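Local coordinates for membrane protein, putative (Geobacter sulfurreducens PCA, PDB 2QYB), which is a putative membrane protein of the sodium:solute symporter family, possibly with transporter and phosphatase activity, of which this chain is the GAF domain, at residues I75-F79 with P122-S127; K34-I40 with L126-T132; L84-T90 with I107-I113; G47-V51 with G64-P69. All coordinates share one frame; numbering follows the deposited sequence.

Contact 1: residues I75-F79 with P122-S127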
# COMPACT_ATOMS: atom_id res chain seq x y z
N ILE A 75 -5.82 -1.15 -22.21
CA ILE A 75 -5.28 -0.14 -21.32
C ILE A 75 -4.43 0.93 -22.04
O ILE A 75 -4.52 2.12 -21.75
CB ILE A 75 -4.45 -0.81 -20.20
CG1 ILE A 75 -4.11 0.20 -19.11
CG2 ILE A 75 -3.17 -1.50 -20.79
CD1 ILE A 75 -3.63 -0.45 -17.86
N GLY A 76 -3.64 0.52 -23.02
CA GLY A 76 -2.92 1.47 -23.87
C GLY A 76 -3.86 2.31 -24.71
O GLY A 76 -3.60 3.49 -24.97
N GLU A 77 -4.96 1.70 -25.15
CA GLU A 77 -5.92 2.40 -25.98
C GLU A 77 -6.67 3.43 -25.15
O GLU A 77 -6.95 4.51 -25.62
CB GLU A 77 -6.89 1.40 -26.66
CG GLU A 77 -8.08 2.04 -27.48
CD GLU A 77 -7.63 3.06 -28.52
OE1 GLU A 77 -6.42 3.07 -28.83
OE2 GLU A 77 -8.46 3.85 -29.03
N ALA A 78 -6.97 3.10 -23.90
CA ALA A 78 -7.63 4.06 -23.02
C ALA A 78 -6.76 5.27 -22.74
O ALA A 78 -7.21 6.43 -22.76
CB ALA A 78 -8.04 3.37 -21.72
N PHE A 79 -5.49 5.00 -22.48
CA PHE A 79 -4.53 6.03 -22.17
C PHE A 79 -4.26 6.89 -23.36
O PHE A 79 -4.28 8.12 -23.25
CB PHE A 79 -3.21 5.42 -21.71
CG PHE A 79 -2.21 6.44 -21.29
CD1 PHE A 79 -2.36 7.13 -20.09
CD2 PHE A 79 -1.12 6.72 -22.08
CE1 PHE A 79 -1.43 8.10 -19.69
CE2 PHE A 79 -0.18 7.68 -21.68
CZ PHE A 79 -0.34 8.35 -20.47
N PRO A 122 -4.14 12.71 -20.05
CA PRO A 122 -4.12 11.79 -18.96
C PRO A 122 -2.71 11.51 -18.51
O PRO A 122 -1.79 11.50 -19.34
CB PRO A 122 -4.76 10.51 -19.54
CG PRO A 122 -4.58 10.61 -20.97
CD PRO A 122 -4.72 12.09 -21.26
N PHE A 123 -2.57 11.32 -17.20
CA PHE A 123 -1.30 10.96 -16.61
C PHE A 123 -1.29 9.61 -15.87
O PHE A 123 -0.29 9.27 -15.22
CB PHE A 123 -0.74 12.09 -15.74
CG PHE A 123 -1.67 12.57 -14.66
CD1 PHE A 123 -2.26 13.82 -14.75
CD2 PHE A 123 -1.87 11.82 -13.53
CE1 PHE A 123 -3.08 14.30 -13.74
CE2 PHE A 123 -2.69 12.30 -12.52
CZ PHE A 123 -3.29 13.52 -12.64
N GLY A 124 -2.39 8.87 -16.04
CA GLY A 124 -2.56 7.53 -15.51
C GLY A 124 -3.84 6.85 -15.95
O GLY A 124 -4.65 7.41 -16.69
N ILE A 125 -4.00 5.60 -15.50
CA ILE A 125 -5.19 4.77 -15.70
C ILE A 125 -5.71 4.17 -14.37
O ILE A 125 -4.97 3.67 -13.58
CB ILE A 125 -4.91 3.64 -16.70
CG1 ILE A 125 -4.61 4.24 -18.10
CG2 ILE A 125 -6.08 2.71 -16.83
CD1 ILE A 125 -5.82 4.99 -18.79
N LEU A 126 -7.00 4.25 -14.15
CA LEU A 126 -7.66 3.53 -13.13
C LEU A 126 -8.27 2.31 -13.80
O LEU A 126 -9.11 2.47 -14.65
CB LEU A 126 -8.76 4.41 -12.48
CG LEU A 126 -9.78 3.69 -11.60
CD1 LEU A 126 -9.03 3.01 -10.41
CD2 LEU A 126 -11.00 4.60 -11.15
N SER A 127 -7.81 1.10 -13.44
CA SER A 127 -8.28 -0.17 -14.01
C SER A 127 -9.05 -0.91 -12.95
O SER A 127 -8.58 -1.02 -11.83
CB SER A 127 -7.10 -1.06 -14.45
OG SER A 127 -6.13 -0.33 -15.22
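Ile-125 of the 122-127 segment meets Ile-75, Ala-78 and Phe-79, packing helix 74-81 against strand 124-130 of the antiparallel sheet in this GAF domain. The axes of 75-79 and 124-127 approach to 8.8 Å, their N-to-C directions 129° apart.

Apolar contacts between side chains dominate. Ile-125 divides its branches: CG2 lies 3.9 Å from Ile-75 CG1, while CD1 reaches the helix near Ala-78 CB, 4.0 Å away, and also touches the backbone N and CB of Phe-79. Ile-125 thus presents both its branches to the helix. At the N-terminal end of the helix segment, the extended Ile-75 chain (chi1 -168°) carries CD1 to within 3.6 Å of Ser-127 OG.

Contacts of the aromatic ring with backbone form a second group. With CG anti to the backbone N (chi1 -176°), the Phe-79 ring is carried to the backbone of Phe-123 and Gly-124, where the amide N of Gly-124 sits at the ring edge, in its plane; these two residues form a classic beta bulge opposite Ile-115. Pro-69 and Val-43 add further contacts to this ring, and His-112 touches both Ile-75 and Ala-78.

Pro-122 completes the contact through its ring carbons: CB approaches Phe-79 CE1 at 4.1 Å, and CG lies 3.4 Å from the carbonyl O of Phe-79.

Contact 2: residues K34-I40 with L126-T132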
# COMPACT_ATOMS: atom_id res chain seq x y z
N LYS A 34 -19.20 -4.51 -6.28
CA LYS A 34 -18.81 -5.89 -6.66
C LYS A 34 -17.59 -5.95 -7.58
O LYS A 34 -17.61 -6.66 -8.57
CB LYS A 34 -19.98 -6.63 -7.32
CG LYS A 34 -21.23 -6.70 -6.44
CD LYS A 34 -22.41 -7.33 -7.18
CE LYS A 34 -23.71 -7.18 -6.33
NZ LYS A 34 -24.80 -8.04 -6.90
N LEU A 35 -16.56 -5.18 -7.23
CA LEU A 35 -15.26 -5.21 -7.86
C LEU A 35 -14.37 -6.06 -6.96
O LEU A 35 -14.53 -6.06 -5.73
CB LEU A 35 -14.66 -3.82 -7.95
CG LEU A 35 -15.32 -2.91 -8.97
CD1 LEU A 35 -14.82 -1.50 -8.76
CD2 LEU A 35 -15.09 -3.43 -10.41
N ASP A 36 -13.44 -6.78 -7.56
CA ASP A 36 -12.55 -7.64 -6.81
C ASP A 36 -11.12 -7.16 -6.92
O ASP A 36 -10.28 -7.58 -6.14
CB ASP A 36 -12.63 -9.06 -7.35
CG ASP A 36 -13.97 -9.67 -7.11
OD1 ASP A 36 -14.24 -10.05 -5.96
OD2 ASP A 36 -14.77 -9.76 -8.07
N LEU A 37 -10.82 -6.29 -7.88
CA LEU A 37 -9.47 -5.74 -7.99
C LEU A 37 -9.56 -4.38 -8.64
O LEU A 37 -10.44 -4.18 -9.47
CB LEU A 37 -8.56 -6.68 -8.80
CG LEU A 37 -7.10 -6.24 -9.04
CD1 LEU A 37 -6.22 -6.15 -7.77
CD2 LEU A 37 -6.47 -7.23 -10.04
N ALA A 38 -8.69 -3.47 -8.20
CA ALA A 38 -8.60 -2.12 -8.70
C ALA A 38 -7.12 -1.75 -8.70
O ALA A 38 -6.43 -2.02 -7.75
CB ALA A 38 -9.42 -1.11 -7.81
N VAL A 39 -6.66 -1.09 -9.75
CA VAL A 39 -5.27 -0.71 -9.87
C VAL A 39 -5.23 0.75 -10.35
O VAL A 39 -6.01 1.13 -11.20
CB VAL A 39 -4.45 -1.67 -10.85
CG1 VAL A 39 -2.98 -1.39 -10.81
CG2 VAL A 39 -4.67 -3.14 -10.54
N ILE A 40 -4.37 1.57 -9.75
CA ILE A 40 -3.99 2.88 -10.32
C ILE A 40 -2.55 2.75 -10.89
O ILE A 40 -1.65 2.29 -10.21
CB ILE A 40 -4.03 4.00 -9.25
CG1 ILE A 40 -5.47 4.30 -8.84
CG2 ILE A 40 -3.34 5.27 -9.75
CD1 ILE A 40 -5.58 4.92 -7.45
N LEU A 126 -7.00 4.25 -14.15
CA LEU A 126 -7.66 3.53 -13.13
C LEU A 126 -8.27 2.31 -13.80
O LEU A 126 -9.11 2.47 -14.65
CB LEU A 126 -8.76 4.41 -12.48
CG LEU A 126 -9.78 3.69 -11.60
CD1 LEU A 126 -9.03 3.01 -10.41
CD2 LEU A 126 -11.00 4.60 -11.15
N SER A 127 -7.81 1.10 -13.44
CA SER A 127 -8.28 -0.17 -14.01
C SER A 127 -9.05 -0.91 -12.95
O SER A 127 -8.58 -1.02 -11.83
CB SER A 127 -7.10 -1.06 -14.45
OG SER A 127 -6.13 -0.33 -15.22
N VAL A 128 -10.21 -1.46 -13.28
CA VAL A 128 -11.02 -2.20 -12.30
C VAL A 128 -11.60 -3.49 -12.86
O VAL A 128 -12.00 -3.57 -14.01
CB VAL A 128 -12.17 -1.32 -11.76
CG1 VAL A 128 -11.61 -0.05 -11.14
CG2 VAL A 128 -13.15 -0.93 -12.88
N PHE A 129 -11.71 -4.49 -12.00
CA PHE A 129 -12.04 -5.85 -12.43
C PHE A 129 -13.00 -6.49 -11.45
O PHE A 129 -12.82 -6.38 -10.28
CB PHE A 129 -10.76 -6.69 -12.46
CG PHE A 129 -9.66 -6.08 -13.26
CD1 PHE A 129 -9.45 -6.49 -14.61
CD2 PHE A 129 -8.81 -5.12 -12.68
CE1 PHE A 129 -8.43 -5.96 -15.35
CE2 PHE A 129 -7.81 -4.58 -13.42
CZ PHE A 129 -7.61 -4.98 -14.77
N SER A 130 -14.03 -7.13 -11.95
CA SER A 130 -14.87 -7.99 -11.14
C SER A 130 -14.66 -9.47 -11.55
O SER A 130 -14.77 -9.80 -12.71
CB SER A 130 -16.34 -7.61 -11.32
OG SER A 130 -17.20 -8.53 -10.68
N ARG A 131 -14.32 -10.32 -10.58
CA ARG A 131 -14.45 -11.78 -10.70
C ARG A 131 -15.84 -12.27 -10.27
O ARG A 131 -16.07 -13.48 -10.11
CB ARG A 131 -13.35 -12.47 -9.88
CG ARG A 131 -11.97 -12.21 -10.46
CD ARG A 131 -10.88 -12.94 -9.75
NE ARG A 131 -10.64 -12.30 -8.46
CZ ARG A 131 -9.68 -11.42 -8.20
NH1 ARG A 131 -8.80 -11.06 -9.15
NH2 ARG A 131 -9.58 -10.91 -6.96
N THR A 132 -16.78 -11.33 -10.10
CA THR A 132 -18.04 -11.58 -9.36
C THR A 132 -19.25 -11.49 -10.31
O THR A 132 -20.11 -12.36 -10.27
CB THR A 132 -18.22 -10.58 -8.11
OG1 THR A 132 -17.02 -10.54 -7.30
CG2 THR A 132 -19.45 -10.95 -7.23
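Asp-36, just ahead of strand 37-43, meets Phe-129 of the antiparallel neighbour 124-130 in the GAF-domain sheet. A classic beta bulge lies here: Asp-36 and Leu-37 both face Phe-129, whose carbonyl O accepts from Asp-36 N at 2.8 Å and from Leu-37 N at 3.1 Å. Leu-37 and Phe-129 also form a hydrogen-bonded pair; beyond the bulge, Val-39 and Ser-127 form the next.

The Asp-36 carboxylate grips the turn that follows the other strand. Its OD2 takes the Thr-132 hydroxyl on the syn lone pair, OG1 to OD2 2.5 Å, and the amide of Arg-131 on the anti side, N to OD2 2.6 Å, with the latter bond bent to 130°. The guanidinium of Arg-131 lays one face over Asp-36 CB, its chain bent at chi3 (-73°), and NH2 is held by the carbonyl of Lys-57.

On one side of the sheet Leu-37 and Phe-129 lie side by side, CD2 to CD2 4.1 Å, and the Phe-129 ring turns its edge to Leu-37 O. On the other, Leu-35 CD2 rests 3.8 Å from Val-128 CB, and Ile-40 meets Leu-126; helices 10-32 and 139-158 cover this side.

Farther out, Ser-130 OG positions the turn. It accepts from Thr-132 N in an ST turn and donates to Lys-34 O at 2.8 Å, nearly in line with that C=O.

Contact 3: residues L84-T90 with I107-I113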
# COMPACT_ATOMS: atom_id res chain seq x y z
N LEU A 84 -12.36 6.02 -22.00
CA LEU A 84 -12.49 4.80 -21.27
C LEU A 84 -12.72 3.63 -22.21
O LEU A 84 -13.22 3.79 -23.31
CB LEU A 84 -13.58 4.90 -20.20
CG LEU A 84 -14.99 5.16 -20.66
CD1 LEU A 84 -15.66 3.87 -21.04
CD2 LEU A 84 -15.72 5.89 -19.54
N GLN A 85 -12.31 2.47 -21.74
CA GLN A 85 -12.47 1.22 -22.45
C GLN A 85 -13.05 0.22 -21.45
O GLN A 85 -12.59 0.14 -20.28
CB GLN A 85 -11.10 0.72 -22.88
CG GLN A 85 -10.28 1.72 -23.67
CD GLN A 85 -10.90 2.00 -25.03
OE1 GLN A 85 -11.03 1.10 -25.87
NE2 GLN A 85 -11.31 3.26 -25.24
N PHE A 86 -14.05 -0.55 -21.85
CA PHE A 86 -14.57 -1.58 -20.91
C PHE A 86 -15.09 -2.82 -21.62
O PHE A 86 -15.39 -2.75 -22.78
CB PHE A 86 -15.66 -0.98 -19.97
CG PHE A 86 -16.86 -0.51 -20.69
CD1 PHE A 86 -17.96 -1.35 -20.87
CD2 PHE A 86 -16.90 0.77 -21.25
CE1 PHE A 86 -19.08 -0.90 -21.58
CE2 PHE A 86 -18.02 1.23 -21.97
CZ PHE A 86 -19.10 0.39 -22.13
N VAL A 87 -15.14 -3.93 -20.91
CA VAL A 87 -15.70 -5.20 -21.38
C VAL A 87 -16.70 -5.66 -20.31
O VAL A 87 -16.33 -5.88 -19.14
CB VAL A 87 -14.58 -6.29 -21.67
CG1 VAL A 87 -15.16 -7.64 -22.00
CG2 VAL A 87 -13.67 -5.84 -22.78
N ASN A 88 -17.98 -5.74 -20.69
CA ASN A 88 -19.02 -6.14 -19.73
C ASN A 88 -19.10 -7.64 -19.46
O ASN A 88 -19.48 -8.06 -18.36
CB ASN A 88 -20.37 -5.52 -20.09
CG ASN A 88 -20.65 -4.29 -19.27
OD1 ASN A 88 -21.09 -3.27 -19.75
ND2 ASN A 88 -20.36 -4.39 -18.02
N ASP A 89 -18.68 -8.44 -20.44
CA ASP A 89 -18.64 -9.89 -20.32
C ASP A 89 -17.43 -10.46 -21.05
O ASP A 89 -17.40 -10.50 -22.27
CB ASP A 89 -19.94 -10.53 -20.84
CG ASP A 89 -20.07 -11.99 -20.41
OD1 ASP A 89 -19.01 -12.61 -20.20
OD2 ASP A 89 -21.22 -12.51 -20.28
N THR A 90 -16.44 -10.94 -20.29
CA THR A 90 -15.25 -11.50 -20.88
C THR A 90 -15.49 -12.70 -21.83
O THR A 90 -14.63 -13.00 -22.64
CB THR A 90 -14.22 -11.89 -19.79
OG1 THR A 90 -14.85 -12.75 -18.85
CG2 THR A 90 -13.62 -10.62 -19.07
N ILE A 107 -11.88 -13.55 -14.14
CA ILE A 107 -12.41 -12.20 -14.50
C ILE A 107 -13.63 -12.23 -15.43
O ILE A 107 -13.54 -12.73 -16.56
CB ILE A 107 -11.30 -11.33 -15.15
CG1 ILE A 107 -10.11 -11.15 -14.17
CG2 ILE A 107 -11.91 -9.97 -15.62
CD1 ILE A 107 -8.71 -10.78 -14.84
N LYS A 108 -14.74 -11.66 -14.97
CA LYS A 108 -15.99 -11.60 -15.75
C LYS A 108 -16.17 -10.31 -16.54
O LYS A 108 -16.83 -10.27 -17.56
CB LYS A 108 -17.20 -11.79 -14.81
CG LYS A 108 -17.18 -13.15 -14.19
CD LYS A 108 -18.48 -13.60 -13.54
CE LYS A 108 -18.35 -15.09 -13.11
NZ LYS A 108 -17.79 -15.99 -14.23
N SER A 109 -15.56 -9.25 -16.04
CA SER A 109 -15.97 -7.88 -16.35
C SER A 109 -14.77 -6.94 -16.02
O SER A 109 -14.08 -7.16 -15.02
CB SER A 109 -17.17 -7.61 -15.47
OG SER A 109 -17.79 -6.39 -15.75
N PHE A 110 -14.46 -5.95 -16.86
CA PHE A 110 -13.43 -4.98 -16.49
C PHE A 110 -13.57 -3.64 -17.18
O PHE A 110 -14.33 -3.51 -18.13
CB PHE A 110 -11.98 -5.53 -16.66
CG PHE A 110 -11.56 -5.72 -18.08
CD1 PHE A 110 -11.01 -4.66 -18.80
CD2 PHE A 110 -11.73 -6.93 -18.71
CE1 PHE A 110 -10.64 -4.82 -20.13
CE2 PHE A 110 -11.35 -7.10 -20.03
CZ PHE A 110 -10.80 -6.04 -20.74
N ALA A 111 -12.83 -2.65 -16.69
CA ALA A 111 -12.85 -1.28 -17.24
C ALA A 111 -11.51 -0.58 -17.01
O ALA A 111 -10.86 -0.81 -16.00
CB ALA A 111 -13.98 -0.46 -16.61
N HIS A 112 -11.10 0.24 -17.99
CA HIS A 112 -9.94 1.13 -17.87
C HIS A 112 -10.37 2.57 -18.08
O HIS A 112 -10.95 2.90 -19.10
CB HIS A 112 -8.84 0.72 -18.86
CG HIS A 112 -8.28 -0.64 -18.61
ND1 HIS A 112 -8.57 -1.74 -19.40
CD2 HIS A 112 -7.46 -1.09 -17.64
CE1 HIS A 112 -7.94 -2.80 -18.94
NE2 HIS A 112 -7.25 -2.43 -17.88
N ILE A 113 -10.05 3.43 -17.11
CA ILE A 113 -10.54 4.79 -17.05
C ILE A 113 -9.37 5.72 -16.95
O ILE A 113 -8.58 5.63 -16.00
CB ILE A 113 -11.44 5.01 -15.81
CG1 ILE A 113 -12.61 4.00 -15.81
CG2 ILE A 113 -11.94 6.50 -15.74
CD1 ILE A 113 -12.42 2.97 -14.71
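Thr-90 has OG1 between its backbone N and carbonyl carbon (chi1 53°), which brings the hydroxyl to Ile-107 O and leaves CG2 directed at the Phe-110 ring. Phe-110 adopts a similar first torsion (chi1 70°) and turns one ring face to Val-87.

The ring is contacted in two ways. Val-87 CB stands over one face, 4.1 Å from the centroid and 27° off the normal, a CH-pi contact; its CG2 touches the ring atom CZ of Phe-110 at 3.5 Å. Thr-90 CG2 instead meets the edge, near the ring plane. Tyr-74 adds an edge-to-face partner, and Met-102 of helix 96-104 touches both Phe-110 and Thr-90.

Val-87 and Phe-110 belong to strands 85-87 and 109-115, with 85-87 the outermost strand at this end of the antiparallel GAF-domain sheet. Gln-85 with His-112 and Val-87 with Phe-110 are hydrogen-bonded pairs, each joined by two N-H...O bonds, one in each direction; the bond from His-112 N to Gln-85 O is 2.7 Å long and nearly straight. Between them, Phe-86 and Ala-111 form a non-hydrogen-bonded pair whose CB atoms lie 3.8 Å apart on the other side of the sheet from the Phe-110 ring.

Past the strand the chain turns, but Thr-90 keeps hold of the loop before strand 109-115 by two bonds. Its N donates to Lys-108 O at 2.8 Å from above the carbonyl plane, whereas OG1 donates to Ile-107 O at 2.6 Å, in the carbonyl plane and on a lone pair.

Contact 4: residues G47-V51 with G64-P69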
# COMPACT_ATOMS: atom_id res chain seq x y z
N GLY A 47 7.67 7.76 -19.37
CA GLY A 47 6.37 7.46 -20.01
C GLY A 47 5.74 6.07 -19.77
O GLY A 47 4.69 5.78 -20.35
N VAL A 48 6.35 5.21 -18.95
CA VAL A 48 5.76 3.92 -18.60
C VAL A 48 4.63 4.09 -17.54
O VAL A 48 4.76 4.86 -16.59
CB VAL A 48 6.88 2.94 -18.06
CG1 VAL A 48 6.28 1.56 -17.62
CG2 VAL A 48 7.99 2.77 -19.07
N LEU A 49 3.52 3.36 -17.72
CA LEU A 49 2.43 3.29 -16.74
C LEU A 49 2.79 2.31 -15.62
O LEU A 49 2.69 1.09 -15.77
CB LEU A 49 1.11 2.87 -17.39
CG LEU A 49 0.34 3.95 -18.16
CD1 LEU A 49 -0.80 3.32 -18.92
CD2 LEU A 49 -0.19 5.06 -17.22
N ARG A 50 3.25 2.88 -14.51
CA ARG A 50 3.71 2.14 -13.37
C ARG A 50 2.57 1.94 -12.39
O ARG A 50 1.88 2.91 -12.02
CB ARG A 50 4.84 2.93 -12.68
CG ARG A 50 6.12 3.15 -13.51
CD ARG A 50 7.08 1.97 -13.52
NE ARG A 50 7.15 1.30 -12.22
CZ ARG A 50 8.03 1.54 -11.23
NH1 ARG A 50 7.93 0.85 -10.09
NH2 ARG A 50 8.99 2.46 -11.33
N VAL A 51 2.43 0.71 -11.90
CA VAL A 51 1.55 0.42 -10.76
C VAL A 51 1.98 1.15 -9.48
O VAL A 51 3.11 0.94 -8.96
CB VAL A 51 1.47 -1.07 -10.44
CG1 VAL A 51 0.57 -1.28 -9.23
CG2 VAL A 51 1.01 -1.86 -11.68
N GLY A 64 -1.70 -7.15 -13.26
CA GLY A 64 -0.80 -6.48 -12.29
C GLY A 64 0.53 -5.81 -12.67
O GLY A 64 1.27 -5.30 -11.75
N LYS A 65 0.88 -5.80 -13.97
CA LYS A 65 2.23 -5.35 -14.38
C LYS A 65 2.32 -3.86 -14.76
O LYS A 65 1.33 -3.18 -14.89
CB LYS A 65 2.76 -6.22 -15.52
CG LYS A 65 2.90 -7.69 -15.12
CD LYS A 65 2.87 -8.61 -16.32
CE LYS A 65 3.07 -10.06 -15.91
NZ LYS A 65 3.98 -10.79 -16.85
N ASP A 66 3.53 -3.37 -14.98
CA ASP A 66 3.74 -2.06 -15.55
C ASP A 66 3.57 -2.10 -17.08
O ASP A 66 3.93 -3.09 -17.71
CB ASP A 66 5.13 -1.57 -15.15
CG ASP A 66 5.24 -1.30 -13.65
OD1 ASP A 66 4.21 -1.27 -12.94
OD2 ASP A 66 6.38 -1.12 -13.20
N TRP A 67 3.00 -1.03 -17.66
CA TRP A 67 2.75 -1.00 -19.12
C TRP A 67 3.31 0.22 -19.86
O TRP A 67 3.00 1.39 -19.53
CB TRP A 67 1.24 -1.17 -19.42
CG TRP A 67 0.80 -2.54 -19.00
CD1 TRP A 67 0.34 -2.91 -17.78
CD2 TRP A 67 0.89 -3.75 -19.78
NE1 TRP A 67 0.10 -4.24 -17.74
CE2 TRP A 67 0.41 -4.80 -18.96
CE3 TRP A 67 1.30 -4.05 -21.09
CZ2 TRP A 67 0.36 -6.14 -19.39
CZ3 TRP A 67 1.21 -5.39 -21.53
CH2 TRP A 67 0.75 -6.42 -20.67
N GLU A 68 4.14 -0.06 -20.86
CA GLU A 68 4.37 0.88 -21.96
C GLU A 68 3.06 0.97 -22.76
O GLU A 68 2.60 -0.04 -23.36
CB GLU A 68 5.51 0.44 -22.86
CG GLU A 68 6.83 0.20 -22.11
CD GLU A 68 8.05 0.08 -23.01
OE1 GLU A 68 7.90 -0.11 -24.25
OE2 GLU A 68 9.16 0.16 -22.47
N PRO A 69 2.45 2.17 -22.78
CA PRO A 69 1.16 2.28 -23.43
C PRO A 69 1.27 1.99 -24.94
O PRO A 69 2.22 2.43 -25.60
CB PRO A 69 0.71 3.71 -23.13
CG PRO A 69 1.95 4.43 -22.82
CD PRO A 69 2.92 3.46 -22.24
O HOH W 1 5.21 -0.21 -10.22
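Leu-49 and Trp-67 form a single antiparallel bridge, with Leu-49 N donating to Trp-67 O at 2.7 Å and Trp-67 N returning a bond to Leu-49 O at 2.9 Å.

Asp-66, next to the bridge, uses its two carboxylate oxygens differently. OD1 takes the amide of Val-51 from above the carboxylate plane, N to OD1 2.9 Å and nearly straight at 167°, so the side chain continues the pairing where the loop backbone offers no further bridge. OD2 forms a salt bridge with Arg-50, NE to OD2 2.7 Å, but as a hydrogen bond this is weak: the N-H points poorly (122°), and the guanidinium and carboxylate planes are 48° apart. Arg-50 CB points away from the loop, and bends at chi2 and chi3 fold the chain back. A water that accepts from Arg-50 NH1 lies near Val-51 O and Asp-66 OD1. Across the subunit boundary, Arg-50 packs on Ile-20 of the second subunit and forms a long, weak ion pair with Asp-17 of that subunit.

Van der Waals contacts, several of carbon against carbonyl oxygen, flank the polar cluster. Val-51 CG2 rests 3.5 Å from the carbonyl O atoms of both Gly-64 and Lys-65. At the other end, Pro-69 CD sits 3.5 Å from Gly-47 O, and Leu-49 CD1 approaches Pro-69 CB loosely.

The arrangement is that of a loop laid along an outermost sheet strand: in this GAF domain the connection between strand 49-56 and helix 74-81 doubles back to pair briefly with the strand it has just left.

Contacts 1 and 2 are buried, contact 3 is partly so, and contact 4 lies at the surface. Strand 124-130 serves both buried contacts: a helix packs on it in contact 1, through apolar groups, while strand 37-43 pairs with it in contact 2. Contact 3 extends the same sheet on the other side, since strand 109-115 neighbours 124-130, and Ser-127 touches His-112. Contact 4 lies along the opposite outer strand, about 18 Å from contact 3 between centres, and combines a single backbone bridge with a carboxylate-amide bond, a salt bridge and a water. Leu-49 and Pro-69 nevertheless reach Phe-79, joining contact 4 to contact 1. Carboxylates bind backbone amides in both contacts 2 and 4.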